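Local atomic coordinates of phospholethanolamine N-methyltransferase 2 (Haemonchus contortus, PDB entry 4KRI), a protein that probably transfers methyl groups from S-adenosylmethionine to phosphomonomethylethanolamine, and perhaps related phosphobases, on the route to phosphocholine. Residues A[139-144]-A[155-160]; A[322-327]-A[425-430]; A[332-337]-A[419-424]. All blocks are in the same frame, centred on the assembly; numbering follows the deposited sequence.

Contacts 1 and 2 are buried pairs of antiparallel strands, whereas contact 3 lies at the surface. Contact 1 joins strands 132-143 and 156-166, with its centre about 29 Å from that of contact 2 and about 40 Å from that of contact 3. Contacts 2 and 3 share strand 422-430: its later part pairs with strand 320-329, while the turn leading into it holds the loop before helix 336-345. The two touch where the Tyr327 ring packs against His422. Backbone ladders and apolar side chains make contacts 1 and 2, with an asparagine-bound water added in contact 1; one asparagine amide, main-chain groups and waters dominate contact 3.

Contact 1 (A[139-144]-A[155-160]); sequences YAVNEV and LDFIWT
Thr160 lays CG2 beside the aromatic ring of Tyr139, 3.6 Å from CD2, the two side chains running the same way. With OG1 beside its own backbone N (chi1 -63°), Thr160 turns the hydroxyl to a water 2.7 Å from OG1. That water accepts from Asn142 ND2 and donates to Ile158 O, so it ties together three residues whose side chains lie on one face of the sheet. Thr160 O is gripped by two donors, Tyr139 N at 3.1 Å and Ala140 N at 3.3 Å: two residues facing one, a classic beta bulge in an otherwise regular antiparallel ladder. Beyond it, Asn142 and Ile158 form a hydrogen-bonded pair, each backbone N-H giving to the other's main-chain carbonyl oxygen. On the same face as Asn142, Ile158 reaches diagonally across to Val144, whose CG2 meets CG1 of Ile158 at 3.7 Å. The same Val144 methyl packs against the carboxylate carbon of Asp156, CG2 to CG 3.6 Å, while Val144 N closes the ladder on Asp156 O at 2.8 Å. The carboxylate itself is held by a salt bridge to Arg103 and a hydrogen bond to Ser147. Helix 5-18 packs on Val144, Ile158 and Thr160 through Val6, Leu10 and Val17.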
loop_
_atom_site.group_PDB
_atom_site.type_symbol
_atom_site.label_atom_id
_atom_site.label_comp_id
_atom_site.label_asym_id
_atom_site.label_seq_id
_atom_site.Cartn_x
_atom_site.Cartn_y
_atom_site.Cartn_z
ATOM N N TYR A 139 5.621 -5.993 7.298
ATOM C CA TYR A 139 6.116 -6.128 5.930
ATOM C C TYR A 139 5.025 -5.895 4.878
ATOM O O TYR A 139 5.192 -5.062 3.986
ATOM C CB TYR A 139 6.805 -7.479 5.702
ATOM C CG TYR A 139 7.380 -7.601 4.313
ATOM C CD1 TYR A 139 8.581 -6.983 3.978
ATOM C CD2 TYR A 139 6.718 -8.317 3.328
ATOM C CE1 TYR A 139 9.103 -7.082 2.694
ATOM C CE2 TYR A 139 7.236 -8.422 2.048
ATOM C CZ TYR A 139 8.423 -7.813 1.737
ATOM O OH TYR A 139 8.919 -7.933 0.453
ATOM N N ALA A 140 3.927 -6.639 4.956
ATOM C CA ALA A 140 2.854 -6.469 3.978
ATOM C C ALA A 140 1.542 -7.077 4.430
ATOM O O ALA A 140 1.506 -7.925 5.318
ATOM C CB ALA A 140 3.251 -7.060 2.619
ATOM N N VAL A 141 0.462 -6.619 3.810
ATOM C CA VAL A 141 -0.806 -7.336 3.849
ATOM C C VAL A 141 -1.182 -7.600 2.404
ATOM O O VAL A 141 -1.259 -6.672 1.596
ATOM C CB VAL A 141 -1.940 -6.509 4.466
ATOM C CG1 VAL A 141 -3.200 -7.400 4.612
ATOM C CG2 VAL A 141 -1.536 -5.944 5.816
ATOM N N ASN A 142 -1.398 -8.864 2.072
ATOM C CA ASN A 142 -1.841 -9.230 0.738
ATOM C C ASN A 142 -3.227 -9.834 0.777
ATOM O O ASN A 142 -3.698 -10.273 1.830
ATOM C CB ASN A 142 -0.900 -10.260 0.112
ATOM C CG ASN A 142 0.421 -9.660 -0.313
ATOM O OD1 ASN A 142 0.511 -8.997 -1.356
ATOM N ND2 ASN A 142 1.469 -9.925 0.470
ATOM N N GLU A 143 -3.874 -9.866 -0.378
ATOM C CA GLU A 143 -5.115 -10.627 -0.515
ATOM C C GLU A 143 -4.803 -12.043 -0.954
ATOM O O GLU A 143 -3.895 -12.257 -1.767
ATOM C CB GLU A 143 -6.022 -9.999 -1.575
ATOM C CG GLU A 143 -6.472 -8.582 -1.269
ATOM C CD GLU A 143 -7.297 -8.003 -2.407
ATOM O OE1 GLU A 143 -6.712 -7.758 -3.475
ATOM O OE2 GLU A 143 -8.534 -7.830 -2.265
ATOM N N VAL A 144 -5.575 -13.004 -0.441
ATOM C CA VAL A 144 -5.529 -14.361 -0.959
ATOM C C VAL A 144 -6.156 -14.357 -2.349
ATOM O O VAL A 144 -7.345 -14.062 -2.500
ATOM C CB VAL A 144 -6.323 -15.338 -0.067
ATOM C CG1 VAL A 144 -6.264 -16.760 -0.647
ATOM C CG2 VAL A 144 -5.761 -15.315 1.333
ATOM N N LEU A 155 -11.538 -9.763 0.728
ATOM C CA LEU A 155 -11.208 -9.516 2.134
ATOM C C LEU A 155 -10.614 -10.732 2.852
ATOM O O LEU A 155 -10.760 -10.892 4.072
ATOM C CB LEU A 155 -12.443 -9.023 2.889
ATOM C CG LEU A 155 -13.141 -7.836 2.237
ATOM C CD1 LEU A 155 -14.446 -7.570 2.983
ATOM C CD2 LEU A 155 -12.236 -6.598 2.235
ATOM N N ASP A 156 -9.931 -11.581 2.098
ATOM C CA ASP A 156 -9.248 -12.736 2.675
ATOM C C ASP A 156 -7.778 -12.310 2.725
ATOM O O ASP A 156 -7.147 -12.139 1.685
ATOM C CB ASP A 156 -9.482 -13.958 1.771
ATOM C CG ASP A 156 -9.138 -15.268 2.440
ATOM O OD1 ASP A 156 -8.595 -15.242 3.573
ATOM O OD2 ASP A 156 -9.404 -16.341 1.829
ATOM N N PHE A 157 -7.243 -12.074 3.923
ATOM C CA PHE A 157 -5.935 -11.399 4.024
ATOM C C PHE A 157 -4.778 -12.274 4.505
ATOM O O PHE A 157 -4.980 -13.227 5.249
ATOM C CB PHE A 157 -6.065 -10.176 4.925
ATOM C CG PHE A 157 -6.967 -9.121 4.366
ATOM C CD1 PHE A 157 -6.572 -8.371 3.271
ATOM C CD2 PHE A 157 -8.224 -8.905 4.914
ATOM C CE1 PHE A 157 -7.395 -7.385 2.746
ATOM C CE2 PHE A 157 -9.066 -7.933 4.393
ATOM C CZ PHE A 157 -8.645 -7.168 3.304
ATOM N N ILE A 158 -3.570 -11.934 4.061
ATOM C CA ILE A 158 -2.335 -12.554 4.532
ATOM C C ILE A 158 -1.444 -11.448 5.068
ATOM O O ILE A 158 -1.075 -10.540 4.327
ATOM C CB ILE A 158 -1.577 -13.225 3.392
ATOM C CG1 ILE A 158 -2.470 -14.257 2.691
ATOM C CG2 ILE A 158 -0.294 -13.893 3.919
ATOM C CD1 ILE A 158 -1.921 -14.698 1.338
ATOM N N TRP A 159 -1.096 -11.512 6.347
ATOM C CA TRP A 159 -0.111 -10.575 6.886
ATOM C C TRP A 159 1.256 -11.223 6.841
ATOM O O TRP A 159 1.401 -12.391 7.171
ATOM C CB TRP A 159 -0.423 -10.230 8.356
ATOM C CG TRP A 159 -1.555 -9.277 8.568
ATOM C CD1 TRP A 159 -1.464 -7.938 8.835
ATOM C CD2 TRP A 159 -2.949 -9.589 8.563
ATOM N NE1 TRP A 159 -2.727 -7.400 8.992
ATOM C CE2 TRP A 159 -3.653 -8.394 8.822
ATOM C CE3 TRP A 159 -3.676 -10.767 8.361
ATOM C CZ2 TRP A 159 -5.047 -8.344 8.885
ATOM C CZ3 TRP A 159 -5.054 -10.715 8.417
ATOM C CH2 TRP A 159 -5.725 -9.511 8.675
ATOM N N THR A 160 2.264 -10.456 6.458
ATOM C CA THR A 160 3.650 -10.901 6.563
ATOM C C THR A 160 4.299 -9.988 7.588
ATOM O O THR A 160 4.375 -8.785 7.364
ATOM C CB THR A 160 4.395 -10.729 5.217
ATOM O OG1 THR A 160 3.781 -11.558 4.215
ATOM C CG2 THR A 160 5.850 -11.161 5.360
HETATM O O HOH W 1 1.515 -10.548 3.108
HETATM O O HOH W 2 -9.113 -11.882 -0.961
#

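Contact 2 (A[322-327]-A[425-430]); sequences VLITMY and NFFAAV. With 1SH (2-(methylamino)ethyl dihydrogen phosphate), chain E.
Phe427 and Ile324 face each other as a hydrogen-bonded antiparallel pair, Ile324 N to Phe427 O 2.8 Å. Strand 422-430, inserted antiparallel between strands 320-329 and 367-371, is the hallmark of the class I methyltransferase sheet. From its root outward, Phe427 meets CE of Met326 with CB at 4.0 Å, the thioether chain bending across to it. CG then swings away from the backbone N (chi1 158°), which sets the ring alongside Ile324. CD2 has CD1 of Ile324 at the ring edge, 3.9 Å away, and the next atom, CE2, reaches CG1 of Val322, also at 3.9 Å. CZ, at the tip, lies 4.2 Å from that same Val322 methyl. Phe309 and helix 352-362 also pack on this ring. Phe426 points to the other face of the sheet, where its CE1 rests 3.6 Å from CG of Leu323 and Arg216 adds a cation-pi contact. Thr325 shares that face and hydrogen-bonds through OG1 to Asp297. Past the paired residues, the Tyr327 side chain points away from segment 425-430 into the substrate pocket, where phosphate oxygen O4 of phosphomonomethylethanolamine lies in the plane of its ring and accepts from Tyr327 OH at 2.6 Å.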
loop_
_atom_site.group_PDB
_atom_site.type_symbol
_atom_site.label_atom_id
_atom_site.label_comp_id
_atom_site.label_asym_id
_atom_site.label_seq_id
_atom_site.Cartn_x
_atom_site.Cartn_y
_atom_site.Cartn_z
ATOM N N VAL A 322 6.821 3.397 -17.657
ATOM C CA VAL A 322 6.501 4.013 -16.375
ATOM C C VAL A 322 5.948 5.404 -16.641
ATOM O O VAL A 322 6.408 6.084 -17.544
ATOM C CB VAL A 322 7.734 4.060 -15.443
ATOM C CG1 VAL A 322 8.907 4.765 -16.118
ATOM C CG2 VAL A 322 7.391 4.743 -14.109
ATOM N N LEU A 323 4.915 5.794 -15.894
ATOM C CA LEU A 323 4.346 7.132 -15.985
ATOM C C LEU A 323 4.008 7.586 -14.579
ATOM O O LEU A 323 3.327 6.883 -13.838
ATOM C CB LEU A 323 3.107 7.135 -16.882
ATOM C CG LEU A 323 2.568 8.499 -17.314
ATOM C CD1 LEU A 323 1.842 8.392 -18.644
ATOM C CD2 LEU A 323 1.643 9.062 -16.253
ATOM N N ILE A 324 4.512 8.758 -14.205
ATOM C CA ILE A 324 4.324 9.285 -12.855
ATOM C C ILE A 324 3.931 10.763 -12.939
ATOM O O ILE A 324 4.484 11.512 -13.752
ATOM C CB ILE A 324 5.646 9.174 -12.040
ATOM C CG1 ILE A 324 6.122 7.716 -11.964
ATOM C CG2 ILE A 324 5.492 9.752 -10.632
ATOM C CD1 ILE A 324 7.517 7.548 -11.361
ATOM N N THR A 325 2.968 11.179 -12.122
ATOM C CA THR A 325 2.765 12.601 -11.862
ATOM C C THR A 325 3.069 12.838 -10.395
ATOM O O THR A 325 2.869 11.957 -9.579
ATOM C CB THR A 325 1.340 13.108 -12.213
ATOM O OG1 THR A 325 0.395 12.600 -11.258
ATOM C CG2 THR A 325 0.936 12.679 -13.626
ATOM N N MET A 326 3.573 14.026 -10.055
ATOM C CA MET A 326 3.969 14.264 -8.671
ATOM C C MET A 326 3.966 15.749 -8.364
ATOM O O MET A 326 4.126 16.564 -9.268
ATOM C CB MET A 326 5.376 13.697 -8.432
ATOM C CG MET A 326 6.440 14.418 -9.243
ATOM S SD MET A 326 8.045 13.592 -9.459
ATOM C CE MET A 326 7.996 13.305 -11.233
ATOM N N TYR A 327 3.796 16.106 -7.095
ATOM C CA TYR A 327 4.130 17.469 -6.675
ATOM C C TYR A 327 5.641 17.597 -6.808
ATOM O O TYR A 327 6.370 16.662 -6.460
ATOM C CB TYR A 327 3.737 17.709 -5.209
ATOM C CG TYR A 327 2.251 17.896 -4.924
ATOM C CD1 TYR A 327 1.306 17.878 -5.941
ATOM C CD2 TYR A 327 1.802 18.109 -3.618
ATOM C CE1 TYR A 327 -0.059 18.052 -5.660
ATOM C CE2 TYR A 327 0.450 18.304 -3.332
ATOM C CZ TYR A 327 -0.472 18.273 -4.354
ATOM O OH TYR A 327 -1.810 18.460 -4.059
ATOM N N ASN A 425 4.400 18.000 -11.749
ATOM C CA ASN A 425 5.283 17.460 -12.777
ATOM C C ASN A 425 4.850 16.110 -13.342
ATOM O O ASN A 425 4.260 15.299 -12.633
ATOM C CB ASN A 425 6.705 17.338 -12.227
ATOM C CG ASN A 425 7.364 18.688 -12.016
ATOM O OD1 ASN A 425 7.011 19.670 -12.673
ATOM N ND2 ASN A 425 8.340 18.738 -11.115
ATOM N N PHE A 426 5.179 15.889 -14.613
ATOM C CA PHE A 426 4.889 14.655 -15.339
ATOM C C PHE A 426 6.211 14.011 -15.764
ATOM O O PHE A 426 7.133 14.697 -16.212
ATOM C CB PHE A 426 4.061 15.000 -16.581
ATOM C CG PHE A 426 3.854 13.846 -17.534
ATOM C CD1 PHE A 426 2.717 13.066 -17.442
ATOM C CD2 PHE A 426 4.772 13.573 -18.542
ATOM C CE1 PHE A 426 2.512 12.007 -18.315
ATOM C CE2 PHE A 426 4.581 12.523 -19.418
ATOM C CZ PHE A 426 3.446 11.735 -19.305
ATOM N N PHE A 427 6.310 12.698 -15.612
ATOM C CA PHE A 427 7.476 11.949 -16.063
ATOM C C PHE A 427 7.002 10.644 -16.695
ATOM O O PHE A 427 6.144 9.958 -16.144
ATOM C CB PHE A 427 8.412 11.659 -14.884
ATOM C CG PHE A 427 9.330 10.489 -15.108
ATOM C CD1 PHE A 427 10.415 10.585 -15.975
ATOM C CD2 PHE A 427 9.121 9.300 -14.431
ATOM C CE1 PHE A 427 11.258 9.495 -16.180
ATOM C CE2 PHE A 427 9.955 8.203 -14.634
ATOM C CZ PHE A 427 11.028 8.304 -15.505
ATOM N N ALA A 428 7.537 10.313 -17.866
ATOM C CA ALA A 428 7.303 8.988 -18.448
ATOM C C ALA A 428 8.594 8.480 -19.066
ATOM O O ALA A 428 9.443 9.277 -19.451
ATOM C CB ALA A 428 6.199 9.044 -19.493
ATOM N N ALA A 429 8.751 7.161 -19.151
ATOM C CA ALA A 429 9.935 6.570 -19.768
ATOM C C ALA A 429 9.702 5.094 -20.003
ATOM O O ALA A 429 8.719 4.516 -19.513
ATOM C CB ALA A 429 11.169 6.775 -18.891
ATOM N N VAL A 430 10.603 4.486 -20.761
ATOM C CA VAL A 430 10.476 3.072 -21.089
ATOM C C VAL A 430 11.731 2.278 -20.695
ATOM O O VAL A 430 12.848 2.816 -20.680
ATOM C CB VAL A 430 10.090 2.851 -22.586
ATOM C CG1 VAL A 430 9.022 3.830 -23.019
ATOM C CG2 VAL A 430 11.270 3.019 -23.474
HETATM O O4 1SH E . -2.396 19.175 -1.653
HETATM P P1 1SH E . -2.152 18.407 -0.357
HETATM O O1 1SH E . -0.812 18.675 0.204
HETATM O O3 1SH E . -3.262 18.797 0.692
HETATM O O2 1SH E . -2.225 16.857 -0.678
HETATM C C1 1SH E . -3.295 16.386 -1.315
HETATM C C2 1SH E . -3.205 14.941 -1.788
HETATM N N1 1SH E . -2.244 14.645 -2.813
HETATM C C3 1SH E . -2.210 13.237 -2.978
#

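Contact 3 (A[332-337]-A[419-424]); sequences GTLSES and DDNHNW
Asn421 holds the loop opposite with both ends of its side-chain amide. ND2 donates to Thr333 O at 3.0 Å, meeting that oxygen from well above the carbonyl plane, though the oxygen itself lies close to the plane of the asparagine amide. OD1 accepts from Ser335 N at 2.9 Å along a nearly straight bond (165° at the hydrogen). The two bonds take hold of the backbone on either side of Leu334, fixing the rotation of the amide, and Leu334 turns CD2 back onto it, 3.6 Å from CG of Asn421. The first torsion of Asn421 (chi1 -69°) turns CG away from its carbonyl carbon and carries the amide across to residues 333-335.

A direct main-chain bond runs from Gly332 N to Asp420 O, 3.0 Å, again with the donor out of the carbonyl plane. Beside it, Gly332 CA makes a CA-H...O contact with Asp419 O. Asp419 O also accepts a hydrogen bond from a water, which in turn accepts a weak bond from Thr333 N. The carboxylate of Asp420 turns OD2 to His331 N, just ahead of the loop.

Another water joins three side chains: it accepts from Ser335 OG at 2.6 Å and donates to Asp419 OD2 at 2.5 Å and to Asn421 OD1 at 3.2 Å. Asn421 OD1 therefore serves two donors. Ser335 OG is satisfied twice as well, since besides giving to the water it accepts from Phe338 N, in the first turn of helix 336-345.

The arrangement thus brings together two helix ends: the Schellman motif at Asp420, with its positive phi, which finishes helix 400-418 before strand 422-430, and the serine N-cap at Ser335 that starts helix 336-345.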
loop_
_atom_site.group_PDB
_atom_site.type_symbol
_atom_site.label_atom_id
_atom_site.label_comp_id
_atom_site.label_asym_id
_atom_site.label_seq_id
_atom_site.Cartn_x
_atom_site.Cartn_y
_atom_site.Cartn_z
ATOM N N GLY A 332 11.432 29.192 -8.383
ATOM C CA GLY A 332 11.300 30.486 -7.733
ATOM C C GLY A 332 11.904 30.499 -6.342
ATOM O O GLY A 332 12.273 29.456 -5.801
ATOM N N THR A 333 12.004 31.688 -5.761
ATOM C CA THR A 333 12.495 31.832 -4.403
ATOM C C THR A 333 11.481 31.249 -3.430
ATOM O O THR A 333 10.327 31.678 -3.393
ATOM C CB THR A 333 12.731 33.313 -4.061
ATOM O OG1 THR A 333 13.482 33.937 -5.117
ATOM C CG2 THR A 333 13.493 33.430 -2.750
ATOM N N LEU A 334 11.918 30.279 -2.639
ATOM C CA LEU A 334 11.018 29.573 -1.730
ATOM C C LEU A 334 10.564 30.469 -0.577
ATOM O O LEU A 334 11.383 31.126 0.057
ATOM C CB LEU A 334 11.697 28.316 -1.180
ATOM C CG LEU A 334 12.128 27.274 -2.217
ATOM C CD1 LEU A 334 12.448 25.946 -1.549
ATOM C CD2 LEU A 334 11.057 27.098 -3.285
ATOM N N SER A 335 9.260 30.493 -0.310
ATOM C CA SER A 335 8.731 31.251 0.827
ATOM C C SER A 335 8.755 30.415 2.106
ATOM O O SER A 335 8.723 29.186 2.052
ATOM C CB SER A 335 7.305 31.718 0.552
ATOM O OG SER A 335 6.392 30.640 0.664
ATOM N N GLU A 336 8.816 31.084 3.255
ATOM C CA GLU A 336 8.820 30.393 4.542
ATOM C C GLU A 336 7.529 29.594 4.720
ATOM O O GLU A 336 7.521 28.521 5.322
ATOM C CB GLU A 336 9.026 31.402 5.689
ATOM C CG GLU A 336 9.002 30.803 7.097
ATOM C CD GLU A 336 10.152 29.843 7.370
ATOM O OE1 GLU A 336 11.155 29.867 6.623
ATOM O OE2 GLU A 336 10.052 29.061 8.341
ATOM N N SER A 337 6.438 30.125 4.178
ATOM C CA SER A 337 5.141 29.472 4.255
ATOM C C SER A 337 5.132 28.176 3.445
ATOM O O SER A 337 4.585 27.183 3.885
ATOM C CB SER A 337 4.053 30.417 3.749
ATOM O OG SER A 337 2.820 29.741 3.634
ATOM N N ASP A 419 4.478 31.895 -6.647
ATOM C CA ASP A 419 5.890 32.141 -6.374
ATOM C C ASP A 419 6.803 31.155 -7.115
ATOM O O ASP A 419 8.027 31.211 -6.981
ATOM C CB ASP A 419 6.132 32.082 -4.861
ATOM C CG ASP A 419 5.368 33.150 -4.112
ATOM O OD1 ASP A 419 5.133 34.230 -4.697
ATOM O OD2 ASP A 419 5.002 32.915 -2.943
ATOM N N ASP A 420 6.196 30.272 -7.912
ATOM C CA ASP A 420 6.894 29.154 -8.573
ATOM C C ASP A 420 7.646 28.290 -7.566
ATOM O O ASP A 420 8.768 27.843 -7.823
ATOM C CB ASP A 420 7.834 29.632 -9.698
ATOM C CG ASP A 420 8.187 28.514 -10.681
ATOM O OD1 ASP A 420 7.268 27.777 -11.101
ATOM O OD2 ASP A 420 9.382 28.357 -11.026
ATOM N N ASN A 421 7.017 28.059 -6.415
ATOM C CA ASN A 421 7.545 27.117 -5.441
ATOM C C ASN A 421 6.960 25.729 -5.732
ATOM O O ASN A 421 7.687 24.749 -5.876
ATOM C CB ASN A 421 7.162 27.529 -4.018
ATOM C CG ASN A 421 7.865 28.811 -3.540
ATOM O OD1 ASN A 421 7.762 29.157 -2.365
ATOM N ND2 ASN A 421 8.575 29.502 -4.434
ATOM N N HIS A 422 5.634 25.675 -5.831
ATOM C CA HIS A 422 4.892 24.423 -5.996
ATOM C C HIS A 422 4.688 24.152 -7.483
ATOM O O HIS A 422 4.092 24.966 -8.184
ATOM C CB HIS A 422 3.531 24.575 -5.304
ATOM C CG HIS A 422 2.800 23.293 -5.079
ATOM N ND1 HIS A 422 1.969 23.088 -3.997
ATOM C CD2 HIS A 422 2.749 22.148 -5.810
ATOM C CE1 HIS A 422 1.448 21.877 -4.063
ATOM N NE2 HIS A 422 1.905 21.288 -5.152
ATOM N N ASN A 423 5.181 23.015 -7.969
ATOM C CA ASN A 423 4.944 22.623 -9.351
ATOM C C ASN A 423 4.237 21.270 -9.417
ATOM O O ASN A 423 4.245 20.501 -8.450
ATOM C CB ASN A 423 6.266 22.542 -10.137
ATOM C CG ASN A 423 6.761 23.893 -10.628
ATOM O OD1 ASN A 423 6.304 24.949 -10.174
ATOM N ND2 ASN A 423 7.710 23.867 -11.557
ATOM N N TRP A 424 3.629 20.976 -10.564
ATOM C CA TRP A 424 2.970 19.683 -10.756
ATOM C C TRP A 424 3.624 19.061 -11.973
ATOM O O TRP A 424 3.452 19.556 -13.094
ATOM C CB TRP A 424 1.466 19.854 -10.975
ATOM C CG TRP A 424 0.712 18.534 -10.964
ATOM C CD1 TRP A 424 0.945 17.471 -10.139
ATOM C CD2 TRP A 424 -0.360 18.137 -11.838
ATOM N NE1 TRP A 424 0.065 16.447 -10.430
ATOM C CE2 TRP A 424 -0.738 16.831 -11.475
ATOM C CE3 TRP A 424 -1.038 18.768 -12.892
ATOM C CZ2 TRP A 424 -1.768 16.137 -12.125
ATOM C CZ3 TRP A 424 -2.064 18.081 -13.537
ATOM C CH2 TRP A 424 -2.414 16.776 -13.153
HETATM O O HOH W 3 9.657 33.381 -6.483
HETATM O O HOH W 4 5.080 30.795 -1.606
#